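Local coordinates for protein putative aminotransferase (Actinomadura melliaura, PDB 4ZWV) that probably transfers an amino group to a sugar precursor in the biosynthesis of the AT2433 aminopentose, using pyridoxal 5'-phosphate as cofactor, at residues Glu160-Ala165 / Cys182-Gln187; Pro81-Ala86 / Ile127-Thr132; Trp166-Arg171 / Glu290-Val295. All coordinates share one frame; numbering follows the deposited sequence. Where two conformers were deposited one is given.

Contact 1. Residues Glu160-Ala165 / Cys182-Gln187; sequences EDCAHA and CVFSFQ
Glu160 and Asp161 run parallel to Cys182 and Val183, a register fixed by Val183 N donating to Glu160 O at 2.9 Å (163° at the hydrogen) and Cys162 N donating to Val183 O at 2.8 Å. The two strands are neighbours in the mixed, mainly parallel sheet of a fold type I pyridoxal phosphate enzyme. A type I turn from Cys162 to Ala165 carries His164, and strand 181-185 supplies Ser185; both residues bind the cofactor. Ser185 OG grips the phosphate oxygen OP1 of the modified lysine at position 190.

On one side of the strands, Cys162 covers a face of Phe184. Its CB stands 3.5 Å above the ring plane, offset toward the rim. With SG anti to the carbonyl carbon (chi1 -57°), the sulfur comes over the same ring, 4.4 Å from the Phe184 centroid and 21° off the normal. Alongside, the Glu160 carboxylate leans on Cys182, OE1 to SG 3.6 Å, while His130 and Asn180 bind its two oxygens.

Asp161 points to the opposite side, where OD2 bonds Thr87. Its OD1 accepts from Ala163 N at 3.0 Å, an Asx turn that helps set Ala163 CB against Ser185 CB. A water donates both to Asp161 OD1, at 2.8 Å, and to Val183 O.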
ATOM      1  N   GLU A 160      17.804   3.407   6.168  1.00  9.03           N
ATOM      2  CA  GLU A 160      17.562   3.330   7.604  1.00  8.80           C
ATOM      3  C   GLU A 160      16.087   3.129   7.898  1.00 10.74           C
ATOM      4  O   GLU A 160      15.256   3.967   7.528  1.00  9.43           O
ATOM      5  CB  GLU A 160      18.033   4.606   8.314  1.00  8.47           C
ATOM      6  CG  GLU A 160      19.533   4.876   8.231  1.00  9.15           C
ATOM      7  CD  GLU A 160      19.901   6.203   8.874  1.00 13.11           C
ATOM      8  OE1 GLU A 160      19.310   6.549   9.925  1.00 11.65           O
ATOM      9  OE2 GLU A 160      20.760   6.915   8.324  1.00 12.01           O
ATOM     10  N   ASP A 161      15.768   2.022   8.562  1.00  8.55           N
ATOM     11  CA  ASP A 161      14.398   1.755   9.001  1.00  8.74           C
ATOM     12  C   ASP A 161      14.237   2.413  10.361  1.00  9.29           C
ATOM     13  O   ASP A 161      14.764   1.931  11.369  1.00  9.93           O
ATOM     14  CB  ASP A 161      14.124   0.244   9.048  1.00  8.99           C
ATOM     15  CG  ASP A 161      12.711  -0.092   9.493  1.00 14.56           C
ATOM     16  OD1 ASP A 161      12.018   0.773  10.053  1.00 14.04           O
ATOM     17  OD2 ASP A 161      12.283  -1.242   9.277  1.00 14.24           O
ATOM     18  N   CYS A 162      13.503   3.524  10.366  1.00  9.29           N
ATOM     19  CA  CYS A 162      13.325   4.352  11.550  1.00  9.03           C
ATOM     20  C   CYS A 162      11.938   4.197  12.144  1.00  7.50           C
ATOM     21  O   CYS A 162      11.482   5.083  12.863  1.00  9.71           O
ATOM     22  CB  CYS A 162      13.552   5.828  11.207  1.00 10.01           C
ATOM     23  SG  CYS A 162      15.172   6.206  10.487  1.00 10.54           S
ATOM     24  N   ALA A 163      11.254   3.099  11.838  1.00  8.84           N
ATOM     25  CA  ALA A 163       9.881   2.906  12.315  1.00  8.16           C
ATOM     26  C   ALA A 163       9.701   3.069  13.825  1.00  9.07           C
ATOM     27  O   ALA A 163       8.662   3.565  14.281  1.00 10.45           O
ATOM     28  CB  ALA A 163       9.374   1.533  11.897  1.00 10.58           C
ATOM     29  N   HIS A 164      10.706   2.649  14.602  1.00  9.12           N
ATOM     30  CA  HIS A 164      10.628   2.708  16.063  1.00 10.07           C
ATOM     31  C   HIS A 164      11.251   3.966  16.633  1.00  8.44           C
ATOM     32  O   HIS A 164      11.306   4.134  17.856  1.00 11.07           O
ATOM     33  CB  HIS A 164      11.351   1.516  16.692  1.00 10.26           C
ATOM     34  CG  HIS A 164      10.679   0.210  16.449  1.00 11.50           C
ATOM     35  ND1 HIS A 164      11.201  -0.987  16.891  1.00 13.89           N
ATOM     36  CD2 HIS A 164       9.516  -0.090  15.829  1.00 12.11           C
ATOM     37  CE1 HIS A 164      10.386  -1.969  16.550  1.00 15.47           C
ATOM     38  NE2 HIS A 164       9.357  -1.453  15.901  1.00 16.95           N
ATOM     39  N   ALA A 165      11.736   4.833  15.751  1.00  9.31           N
ATOM     40  CA  ALA A 165      12.685   5.856  16.175  1.00  9.66           C
ATOM     41  C   ALA A 165      12.279   7.279  15.797  1.00 10.78           C
ATOM     42  O   ALA A 165      13.127   8.153  15.628  1.00 10.74           O
ATOM     43  CB  ALA A 165      14.066   5.530  15.604  1.00 11.30           C
ATOM     44  N   CYS A 182      15.965   7.463   4.755  1.00  9.10           N
ATOM     45  CA  CYS A 182      15.355   7.024   6.009  1.00  9.17           C
ATOM     46  C   CYS A 182      13.882   6.805   5.808  1.00  9.38           C
ATOM     47  O   CYS A 182      13.249   7.548   5.060  1.00  8.60           O
ATOM     48  CB  CYS A 182      15.525   8.058   7.107  1.00  7.06           C
ATOM     49  SG  CYS A 182      17.219   8.275   7.601  1.00 10.90           S
ATOM     50  N   VAL A 183      13.338   5.796   6.474  1.00  7.88           N
ATOM     51  CA  VAL A 183      11.890   5.571   6.431  1.00  7.12           C
ATOM     52  C   VAL A 183      11.310   5.570   7.833  1.00  9.73           C
ATOM     53  O   VAL A 183      11.686   4.752   8.675  1.00 11.03           O
ATOM     54  CB  VAL A 183      11.501   4.244   5.735  1.00  8.30           C
ATOM     55  CG1 VAL A 183       9.959   4.115   5.691  1.00  9.17           C
ATOM     56  CG2 VAL A 183      12.095   4.177   4.324  1.00 10.12           C
ATOM     57  N   PHE A 184      10.413   6.518   8.081  1.00  8.18           N
ATOM     58  CA  PHE A 184       9.668   6.569   9.331  1.00  8.38           C
ATOM     59  C   PHE A 184       8.295   5.933   9.152  1.00  7.68           C
ATOM     60  O   PHE A 184       7.768   5.915   8.049  1.00  8.85           O
ATOM     61  CB  PHE A 184       9.515   8.015   9.793  1.00  8.22           C
ATOM     62  CG  PHE A 184      10.819   8.677  10.132  1.00  8.84           C
ATOM     63  CD1 PHE A 184      11.539   9.360   9.160  1.00 10.91           C
ATOM     64  CD2 PHE A 184      11.327   8.603  11.419  1.00  9.76           C
ATOM     65  CE1 PHE A 184      12.751   9.979   9.470  1.00 10.53           C
ATOM     66  CE2 PHE A 184      12.540   9.218  11.742  1.00 10.99           C
ATOM     67  CZ  PHE A 184      13.249   9.909  10.770  1.00 10.55           C
ATOM     68  N   SER A 185       7.746   5.394  10.238  1.00  8.26           N
ATOM     69  CA  SER A 185       6.405   4.810  10.227  1.00  7.38           C
ATOM     70  C   SER A 185       5.455   5.598  11.109  1.00  8.87           C
ATOM     71  O   SER A 185       5.810   5.949  12.246  1.00  9.71           O
ATOM     72  CB  SER A 185       6.426   3.365  10.719  1.00  9.24           C
ATOM     73  OG  SER A 185       5.085   2.910  10.935  1.00  9.47           O
ATOM     74  N   PHE A 186       4.247   5.832  10.585  1.00  7.98           N
ATOM     75  CA  PHE A 186       3.182   6.460  11.362  1.00  9.72           C
ATOM     76  C   PHE A 186       2.007   5.496  11.524  1.00  8.32           C
ATOM     77  O   PHE A 186       0.842   5.900  11.623  1.00  8.77           O
ATOM     78  CB  PHE A 186       2.736   7.769  10.699  1.00  9.05           C
ATOM     79  CG  PHE A 186       3.873   8.706  10.384  1.00  7.55           C
ATOM     80  CD1 PHE A 186       4.882   8.949  11.316  1.00  9.26           C
ATOM     81  CD2 PHE A 186       3.939   9.332   9.152  1.00  9.16           C
ATOM     82  CE1 PHE A 186       5.931   9.815  11.013  1.00 11.05           C
ATOM     83  CE2 PHE A 186       4.980  10.186   8.845  1.00  9.97           C
ATOM     84  CZ  PHE A 186       5.983  10.429   9.784  1.00 10.98           C
ATOM     85  N   GLN A 187       2.327   4.209  11.574  1.00  8.86           N
ATOM     86  CA  GLN A 187       1.330   3.184  11.890  1.00  9.71           C
ATOM     87  C   GLN A 187       0.726   3.441  13.278  1.00  9.48           C
ATOM     88  O   GLN A 187       1.346   4.105  14.116  1.00 10.10           O
ATOM     89  CB  GLN A 187       1.979   1.802  11.821  1.00 10.06           C
ATOM     90  CG  GLN A 187       0.999   0.640  11.811  1.00 11.20           C
ATOM     91  CD  GLN A 187       0.658   0.131  13.196  1.00 15.35           C
ATOM     92  OE1 GLN A 187       1.390   0.370  14.159  1.00 18.59           O
ATOM     93  NE2 GLN A 187      -0.464  -0.567  13.303  1.00 21.87           N
TER
HETATM   94  O   HOH W   1      10.040   1.949   8.515  1.00 25.24           O
HETATM   95  O   HOH W   2       8.952   6.399  12.698  1.00  9.49           O

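Contact 2. Residues Pro81-Ala86 / Ile127-Thr132; sequences PLTFEA and IVVHWT
Trp131 and Leu82 both swing their CG atoms trans to the backbone N (chi1 -178° and -173°), which carries the indole across the loop ahead of helix 85-93 and brings the leucine branch to its pyrrole end. There Leu82 CG lies 3.7 Å from Trp131 NE1, with the two side chains crossing at about a right angle. Backbone atoms lie over the same face: Leu82 O sits 3.6 Å above the indole plane, over its centre, and Thr83 CA is 3.8 Å from the centroid of the Trp131 six-membered ring, a CH-pi contact. Thr132 CG2 lies over the opposite face. Both loops follow parallel strands, 76-79 and 123-129, at the C-terminal ends where the cofactor site of fold type I enzymes lies, and the indole meets the ring of His164 with planes at about 35°. Putting an alanine at Trp131 would probably open a gap beside His164 and leave Leu82 and Thr83 without the flat surface they pack on. In the one of its two conformers modelled here, Thr83 appears to set OG1 against both methyls of Val129, 3.7 Å from CG1 and 3.7 Å from CG2, and to hydrogen-bond with Thr87 OG1. Beyond it, Phe84 meets Tyr217 of the second subunit edge-to-face.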
ATOM      1  N   PRO A  81      17.715 -10.271  11.021  1.00  9.17           N
ATOM      2  CA  PRO A  81      16.379 -10.842  11.191  1.00  9.86           C
ATOM      3  C   PRO A  81      15.661 -10.373  12.448  1.00 11.65           C
ATOM      4  O   PRO A  81      14.483 -10.696  12.604  1.00 11.66           O
ATOM      5  CB  PRO A  81      16.639 -12.347  11.256  1.00 12.77           C
ATOM      6  CG  PRO A  81      18.032 -12.473  11.765  1.00 13.78           C
ATOM      7  CD  PRO A  81      18.788 -11.232  11.347  1.00 12.77           C
ATOM      8  N   LEU A  82      16.337  -9.619  13.309  1.00 11.03           N
ATOM      9  CA  LEU A  82      15.702  -9.106  14.516  1.00 11.45           C
ATOM     10  C   LEU A  82      15.048  -7.774  14.170  1.00 10.75           C
ATOM     11  O   LEU A  82      15.559  -6.688  14.478  1.00 12.19           O
ATOM     12  CB  LEU A  82      16.712  -8.971  15.652  1.00 11.97           C
ATOM     13  CG  LEU A  82      16.077  -8.595  16.995  1.00 13.04           C
ATOM     14  CD1 LEU A  82      15.126  -9.691  17.452  1.00 15.25           C
ATOM     15  CD2 LEU A  82      17.135  -8.344  18.050  1.00 14.11           C
ATOM     16  N   THR A  83      13.897  -7.868  13.520  0.62  9.59           N
ATOM     17  CA  THR A  83      13.128  -6.695  13.153  0.62 12.09           C
ATOM     18  C   THR A  83      11.712  -7.135  12.835  0.62  9.37           C
ATOM     19  O   THR A  83      11.403  -8.333  12.875  0.62 10.34           O
ATOM     20  CB  THR A  83      13.745  -5.950  11.948  0.62 11.26           C
ATOM     21  OG1 THR A  83      12.983  -4.767  11.661  0.62 10.74           O
ATOM     22  CG2 THR A  83      13.785  -6.842  10.725  0.62 13.78           C
ATOM     23  N   PHE A  84      10.849  -6.168  12.545  1.00 10.27           N
ATOM     24  CA  PHE A  84       9.493  -6.481  12.120  1.00  9.89           C
ATOM     25  C   PHE A  84       9.585  -7.011  10.691  1.00 10.70           C
ATOM     26  O   PHE A  84      10.458  -6.599   9.923  1.00 10.36           O
ATOM     27  CB  PHE A  84       8.580  -5.257  12.201  1.00 10.14           C
ATOM     28  CG  PHE A  84       7.164  -5.535  11.786  1.00 10.58           C
ATOM     29  CD1 PHE A  84       6.406  -6.472  12.469  1.00 15.07           C
ATOM     30  CD2 PHE A  84       6.593  -4.857  10.718  1.00 10.71           C
ATOM     31  CE1 PHE A  84       5.099  -6.740  12.099  1.00 18.32           C
ATOM     32  CE2 PHE A  84       5.283  -5.118  10.342  1.00 11.78           C
ATOM     33  CZ  PHE A  84       4.536  -6.063  11.033  1.00 16.41           C
ATOM     34  N   GLU A  85       8.684  -7.925  10.339  1.00  8.91           N
ATOM     35  CA  GLU A  85       8.780  -8.634   9.064  1.00  9.50           C
ATOM     36  C   GLU A  85       8.797  -7.707   7.848  1.00 10.44           C
ATOM     37  O   GLU A  85       9.408  -8.035   6.831  1.00 10.03           O
ATOM     38  CB  GLU A  85       7.632  -9.637   8.926  1.00  9.57           C
ATOM     39  CG  GLU A  85       7.834 -10.953   9.688  1.00 11.57           C
ATOM     40  CD  GLU A  85       7.492 -10.868  11.174  1.00 11.93           C
ATOM     41  OE1 GLU A  85       7.147  -9.775  11.679  1.00 11.93           O
ATOM     42  OE2 GLU A  85       7.547 -11.928  11.836  1.00 12.32           O
ATOM     43  N   ALA A  86       8.137  -6.558   7.949  1.00  9.57           N
ATOM     44  CA  ALA A  86       8.098  -5.603   6.839  1.00 10.63           C
ATOM     45  C   ALA A  86       9.480  -5.264   6.290  1.00  8.50           C
ATOM     46  O   ALA A  86       9.649  -5.144   5.078  1.00  9.91           O
ATOM     47  CB  ALA A  86       7.404  -4.323   7.272  1.00 11.63           C
ATOM     48  N   ILE A 127      20.002  -2.595   4.751  1.00  9.16           N
ATOM     49  CA  ILE A 127      18.947  -1.945   5.535  1.00  7.61           C
ATOM     50  C   ILE A 127      19.344  -2.037   6.994  1.00  9.56           C
ATOM     51  O   ILE A 127      19.604  -3.129   7.503  1.00 10.84           O
ATOM     52  CB  ILE A 127      17.557  -2.581   5.312  1.00  9.06           C
ATOM     53  CG1 ILE A 127      17.179  -2.503   3.821  1.00 11.14           C
ATOM     54  CG2 ILE A 127      16.517  -1.869   6.163  1.00 10.89           C
ATOM     55  CD1 ILE A 127      15.765  -3.023   3.507  1.00 13.93           C
ATOM     56  N   VAL A 128      19.447  -0.890   7.662  1.00  9.01           N
ATOM     57  CA  VAL A 128      19.794  -0.908   9.081  1.00  8.44           C
ATOM     58  C   VAL A 128      18.574  -0.456   9.868  1.00 10.49           C
ATOM     59  O   VAL A 128      17.890   0.492   9.483  1.00 11.46           O
ATOM     60  CB  VAL A 128      21.022  -0.034   9.410  1.00 10.95           C
ATOM     61  CG1 VAL A 128      22.256  -0.540   8.652  1.00 13.97           C
ATOM     62  CG2 VAL A 128      20.777   1.432   9.113  1.00 14.39           C
ATOM     63  N   VAL A 129      18.275  -1.177  10.940  1.00  8.06           N
ATOM     64  CA  VAL A 129      17.080  -0.910  11.729  1.00 10.28           C
ATOM     65  C   VAL A 129      17.457  -0.345  13.088  1.00  8.48           C
ATOM     66  O   VAL A 129      18.217  -0.968  13.839  1.00  9.33           O
ATOM     67  CB  VAL A 129      16.226  -2.181  11.914  1.00  8.93           C
ATOM     68  CG1 VAL A 129      14.962  -1.855  12.710  1.00 11.01           C
ATOM     69  CG2 VAL A 129      15.838  -2.753  10.559  1.00  9.54           C
ATOM     70  N   HIS A 130      16.933   0.837  13.398  1.00  8.16           N
ATOM     71  CA  HIS A 130      17.138   1.441  14.717  1.00  9.18           C
ATOM     72  C   HIS A 130      16.156   0.778  15.682  1.00 10.02           C
ATOM     73  O   HIS A 130      15.147   1.360  16.095  1.00 11.79           O
ATOM     74  CB  HIS A 130      16.946   2.952  14.655  1.00  9.11           C
ATOM     75  CG  HIS A 130      17.817   3.634  13.645  1.00 10.27           C
ATOM     76  ND1 HIS A 130      19.192   3.693  13.756  1.00 12.32           N
ATOM     77  CD2 HIS A 130      17.501   4.304  12.511  1.00  9.33           C
ATOM     78  CE1 HIS A 130      19.684   4.373  12.734  1.00 13.44           C
ATOM     79  NE2 HIS A 130      18.675   4.749  11.959  1.00 10.10           N
ATOM     80  N   TRP A 131      16.474  -0.467  16.022  1.00 10.26           N
ATOM     81  CA  TRP A 131      15.533  -1.390  16.642  1.00  9.83           C
ATOM     82  C   TRP A 131      15.109  -0.952  18.042  1.00 10.16           C
ATOM     83  O   TRP A 131      15.948  -0.615  18.874  1.00 11.71           O
ATOM     84  CB  TRP A 131      16.161  -2.783  16.672  1.00 12.46           C
ATOM     85  CG  TRP A 131      15.295  -3.872  17.234  1.00 11.94           C
ATOM     86  CD1 TRP A 131      15.566  -4.652  18.329  1.00 14.78           C
ATOM     87  CD2 TRP A 131      14.032  -4.303  16.733  1.00 12.62           C
ATOM     88  NE1 TRP A 131      14.542  -5.551  18.529  1.00 15.60           N
ATOM     89  CE2 TRP A 131      13.589  -5.355  17.565  1.00 14.86           C
ATOM     90  CE3 TRP A 131      13.225  -3.902  15.665  1.00 12.27           C
ATOM     91  CZ2 TRP A 131      12.371  -6.007  17.356  1.00 17.84           C
ATOM     92  CZ3 TRP A 131      12.016  -4.555  15.456  1.00 16.88           C
ATOM     93  CH2 TRP A 131      11.605  -5.601  16.298  1.00 16.49           C
ATOM     94  N   THR A 132      13.791  -0.957  18.267  1.00  9.73           N
ATOM     95  CA  THR A 132      13.120  -0.482  19.492  1.00 11.67           C
ATOM     96  C   THR A 132      13.368   0.998  19.783  1.00  9.93           C
ATOM     97  O   THR A 132      12.971   1.496  20.839  1.00 13.52           O
ATOM     98  CB  THR A 132      13.494  -1.314  20.762  1.00 12.99           C
ATOM     99  OG1 THR A 132      14.817  -1.001  21.215  1.00 15.78           O
ATOM    100  CG2 THR A 132      13.368  -2.803  20.492  1.00 18.55           C
TER

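Contact 3. Residues Trp166-Arg171 / Glu290-Val295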
ATOM      1  N   TRP A 166      10.978   7.544  15.706  1.00  9.44           N
ATOM      2  CA  TRP A 166      10.572   8.932  15.561  1.00  9.64           C
ATOM      3  C   TRP A 166      11.166   9.778  16.703  1.00 10.69           C
ATOM      4  O   TRP A 166      11.118   9.395  17.876  1.00 12.29           O
ATOM      5  CB  TRP A 166       9.039   9.084  15.543  1.00 11.37           C
ATOM      6  CG  TRP A 166       8.680  10.524  15.325  1.00 12.89           C
ATOM      7  CD1 TRP A 166       8.245  11.416  16.262  1.00 18.16           C
ATOM      8  CD2 TRP A 166       8.800  11.256  14.097  1.00 13.71           C
ATOM      9  NE1 TRP A 166       8.070  12.652  15.686  1.00 18.16           N
ATOM     10  CE2 TRP A 166       8.415  12.584  14.363  1.00 18.75           C
ATOM     11  CE3 TRP A 166       9.207  10.918  12.805  1.00 13.99           C
ATOM     12  CZ2 TRP A 166       8.404  13.569  13.378  1.00 20.02           C
ATOM     13  CZ3 TRP A 166       9.210  11.898  11.831  1.00 16.45           C
ATOM     14  CH2 TRP A 166       8.808  13.207  12.122  1.00 21.27           C
ATOM     15  N   GLY A 167      11.746  10.916  16.342  1.00  9.49           N
ATOM     16  CA  GLY A 167      12.312  11.828  17.315  1.00 12.27           C
ATOM     17  C   GLY A 167      13.702  11.468  17.817  1.00 11.71           C
ATOM     18  O   GLY A 167      14.235  12.157  18.687  1.00 12.85           O
ATOM     19  N   ALA A 168      14.277  10.379  17.305  1.00 10.49           N
ATOM     20  CA  ALA A 168      15.610   9.959  17.754  1.00 11.31           C
ATOM     21  C   ALA A 168      16.693  10.788  17.090  1.00 11.84           C
ATOM     22  O   ALA A 168      16.466  11.382  16.031  1.00 12.06           O
ATOM     23  CB  ALA A 168      15.833   8.475  17.466  1.00 10.65           C
ATOM     24  N   SER A 169      17.870  10.818  17.715  1.00 11.45           N
ATOM     25  CA  SER A 169      19.015  11.522  17.148  1.00 12.40           C
ATOM     26  C   SER A 169      20.287  10.741  17.421  1.00 12.56           C
ATOM     27  O   SER A 169      20.327   9.883  18.300  1.00 11.48           O
ATOM     28  CB  SER A 169      19.138  12.928  17.724  1.00 16.72           C
ATOM     29  OG  SER A 169      19.376  12.863  19.116  1.00 19.12           O
ATOM     30  N   TYR A 170      21.327  11.060  16.662  1.00 10.67           N
ATOM     31  CA  TYR A 170      22.607  10.385  16.797  1.00 11.12           C
ATOM     32  C   TYR A 170      23.696  11.417  16.600  1.00 11.34           C
ATOM     33  O   TYR A 170      23.731  12.113  15.579  1.00 11.25           O
ATOM     34  CB  TYR A 170      22.707   9.230  15.786  1.00 10.53           C
ATOM     35  CG  TYR A 170      24.114   8.696  15.584  1.00 12.35           C
ATOM     36  CD1 TYR A 170      24.644   7.715  16.418  1.00 11.10           C
ATOM     37  CD2 TYR A 170      24.904   9.163  14.535  1.00 12.49           C
ATOM     38  CE1 TYR A 170      25.930   7.226  16.219  1.00 11.39           C
ATOM     39  CE2 TYR A 170      26.192   8.685  14.335  1.00 13.18           C
ATOM     40  CZ  TYR A 170      26.696   7.716  15.171  1.00 11.55           C
ATOM     41  OH  TYR A 170      27.962   7.227  14.948  1.00 12.90           O
ATOM     42  N   ARG A 171      24.549  11.529  17.613  1.00 11.97           N
ATOM     43  CA  ARG A 171      25.661  12.469  17.631  1.00 12.50           C
ATOM     44  C   ARG A 171      25.219  13.882  17.271  1.00 12.92           C
ATOM     45  O   ARG A 171      25.895  14.611  16.543  1.00 12.92           O
ATOM     46  CB  ARG A 171      26.787  11.957  16.731  1.00 15.90           C
ATOM     47  CG  ARG A 171      27.407  10.719  17.367  1.00 17.12           C
ATOM     48  CD  ARG A 171      28.692  10.241  16.733  1.00 14.21           C
ATOM     49  NE  ARG A 171      29.130   9.039  17.442  1.00 14.44           N
ATOM     50  CZ  ARG A 171      30.085   8.214  17.022  1.00 16.01           C
ATOM     51  NH1 ARG A 171      30.728   8.454  15.888  1.00 15.75           N
ATOM     52  NH2 ARG A 171      30.389   7.144  17.747  1.00 20.03           N
ATOM     53  N   GLU A 290      20.379   9.648  21.219  1.00 12.71           N
ATOM     54  CA  GLU A 290      19.151   9.681  21.993  1.00 14.50           C
ATOM     55  C   GLU A 290      18.105   8.821  21.315  1.00 13.43           C
ATOM     56  O   GLU A 290      17.654   9.148  20.217  1.00 14.45           O
ATOM     57  CB  GLU A 290      18.643  11.117  22.150  1.00 15.26           C
ATOM     58  CG  GLU A 290      17.392  11.227  23.012  1.00 20.83           C
ATOM     59  CD  GLU A 290      16.970  12.672  23.257  1.00 31.75           C
ATOM     60  OE1 GLU A 290      16.910  13.460  22.287  1.00 30.77           O
ATOM     61  OE2 GLU A 290      16.709  13.020  24.428  1.00 32.92           O
ATOM     62  N   GLY A 291      17.749   7.708  21.956  1.00 13.16           N
ATOM     63  CA  GLY A 291      16.761   6.794  21.403  1.00 14.30           C
ATOM     64  C   GLY A 291      15.339   7.175  21.769  1.00 14.30           C
ATOM     65  O   GLY A 291      15.107   8.116  22.534  1.00 13.95           O
ATOM     66  N   SER A 292      14.381   6.440  21.216  1.00 10.69           N
ATOM     67  CA  SER A 292      12.981   6.790  21.404  1.00 11.13           C
ATOM     68  C   SER A 292      12.189   5.763  22.202  1.00 10.68           C
ATOM     69  O   SER A 292      11.016   5.988  22.489  1.00 12.22           O
ATOM     70  CB  SER A 292      12.328   7.015  20.037  1.00 14.57           C
ATOM     71  OG  SER A 292      12.925   8.144  19.412  1.00 16.03           O
ATOM     72  N   PHE A 293      12.825   4.643  22.549  1.00 12.86           N
ATOM     73  CA  PHE A 293      12.217   3.657  23.461  1.00 11.22           C
ATOM     74  C   PHE A 293      10.780   3.274  23.114  1.00 13.83           C
ATOM     75  O   PHE A 293       9.852   3.437  23.904  1.00 14.09           O
ATOM     76  CB  PHE A 293      12.296   4.168  24.897  1.00 14.48           C
ATOM     77  CG  PHE A 293      13.698   4.260  25.399  1.00 15.51           C
ATOM     78  CD1 PHE A 293      14.361   3.122  25.822  1.00 17.65           C
ATOM     79  CD2 PHE A 293      14.371   5.466  25.404  1.00 17.77           C
ATOM     80  CE1 PHE A 293      15.672   3.189  26.279  1.00 19.31           C
ATOM     81  CE2 PHE A 293      15.679   5.540  25.857  1.00 25.47           C
ATOM     82  CZ  PHE A 293      16.327   4.397  26.296  1.00 21.83           C
ATOM     83  N   TYR A 294      10.608   2.763  21.905  1.00 11.57           N
ATOM     84  CA  TYR A 294       9.339   2.193  21.489  1.00 11.63           C
ATOM     85  C   TYR A 294       8.890   1.156  22.523  1.00 13.08           C
ATOM     86  O   TYR A 294       7.718   1.122  22.918  1.00 12.98           O
ATOM     87  CB  TYR A 294       9.511   1.574  20.103  1.00 11.82           C
ATOM     88  CG  TYR A 294       8.295   0.938  19.495  1.00 11.31           C
ATOM     89  CD1 TYR A 294       7.135   1.671  19.279  1.00 16.30           C
ATOM     90  CD2 TYR A 294       8.329  -0.387  19.082  1.00 14.89           C
ATOM     91  CE1 TYR A 294       6.025   1.082  18.685  1.00 15.64           C
ATOM     92  CE2 TYR A 294       7.233  -0.979  18.488  1.00 21.94           C
ATOM     93  CZ  TYR A 294       6.088  -0.240  18.299  1.00 19.79           C
ATOM     94  OH  TYR A 294       4.998  -0.830  17.705  1.00 22.51           O
ATOM     95  N   VAL A 295       9.839   0.319  22.947  1.00 11.58           N
ATOM     96  CA  VAL A 295       9.664  -0.599  24.074  1.00 11.05           C
ATOM     97  C   VAL A 295      10.973  -0.569  24.863  1.00 13.58           C
ATOM     98  O   VAL A 295      11.950   0.016  24.398  1.00 14.20           O
ATOM     99  CB  VAL A 295       9.342  -2.054  23.626  1.00 13.52           C
ATOM    100  CG1 VAL A 295       7.989  -2.121  22.917  1.00 13.82           C
ATOM    101  CG2 VAL A 295      10.451  -2.600  22.738  1.00 11.65           C
TER
HETATM  102  O   HOH W   3      16.584  13.287  19.812  1.00 25.03           O
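Glu290 pairs with Ser169 through two backbone bonds. Its N donates to Ser169 O at 2.9 Å, nearly straight (171° at the hydrogen) although the donor stands above the carbonyl plane. In return Ser169 N donates to Glu290 O at 3.0 Å, this time in the carbonyl plane. The same Glu290 O receives Ala168 CA at 3.3 Å in a CA-H...O contact, so one oxygen engages two successive residues. The side chains of the pair lie on one face of the sheet, Ser169 OG 3.6 Å from Glu290 CB. Farther out, a water accepts from Ser169 OG at 2.9 Å and donates to Gly167 O at 2.8 Å; it also appears to bridge to OE1 of the extended glutamate, though that leg is unusually short and therefore doubtful.

This antiparallel hydrogen-bonded pair forms one edge of a small three-stranded sheet, in which 169-170 is the middle strand between 289-290 and 173-174.

Gly291 stays close, its CA 4.4 Å from Ala168 CB. The carbonyls of Gly291 and Gly167 both accept from the guanidinium of Arg264, on helix 243-273, so one side chain also bridges the two segments.

Ser292 then turns OG anti to its carbonyl carbon (chi1 -65°), which aims the hydroxyl at the loop before the strand. It donates to Trp166 O at 2.7 Å, approaching 48° out of the carbonyl plane. The CA-CB bond of Trp166 points away from 290-295, and its indole meets Phe184 edge-to-face.

Past this bond the segment leaves 166-171. Phe293 packs on Ala267 of helix 243-273, and the ring of Tyr294 stacks on cofactor-binding His164.

In the fold
From the N terminus, contact 2 closes first, joining the loops after strands 76-79 and 123-129 around 40 intervening residues that include strand 97-100. Contact 1 follows in series, pairing strand 157-161 with 181-185 across a 16-residue excursion. Contact 3 crosses it: 166-171 leaves from within that excursion, and its partner 290-295 arrives 118 residues later, beyond helix 243-273. Contacts 1 and 2 share the main sheet, as Asp161 N to Val128 O, 2.8 Å, indicates. Contact 3 brings the loop before strand 296-300 to the loop that follows strand 123-129, where Tyr294 N lies 2.9 Å from Thr132 O of contact 2, a probable hydrogen bond.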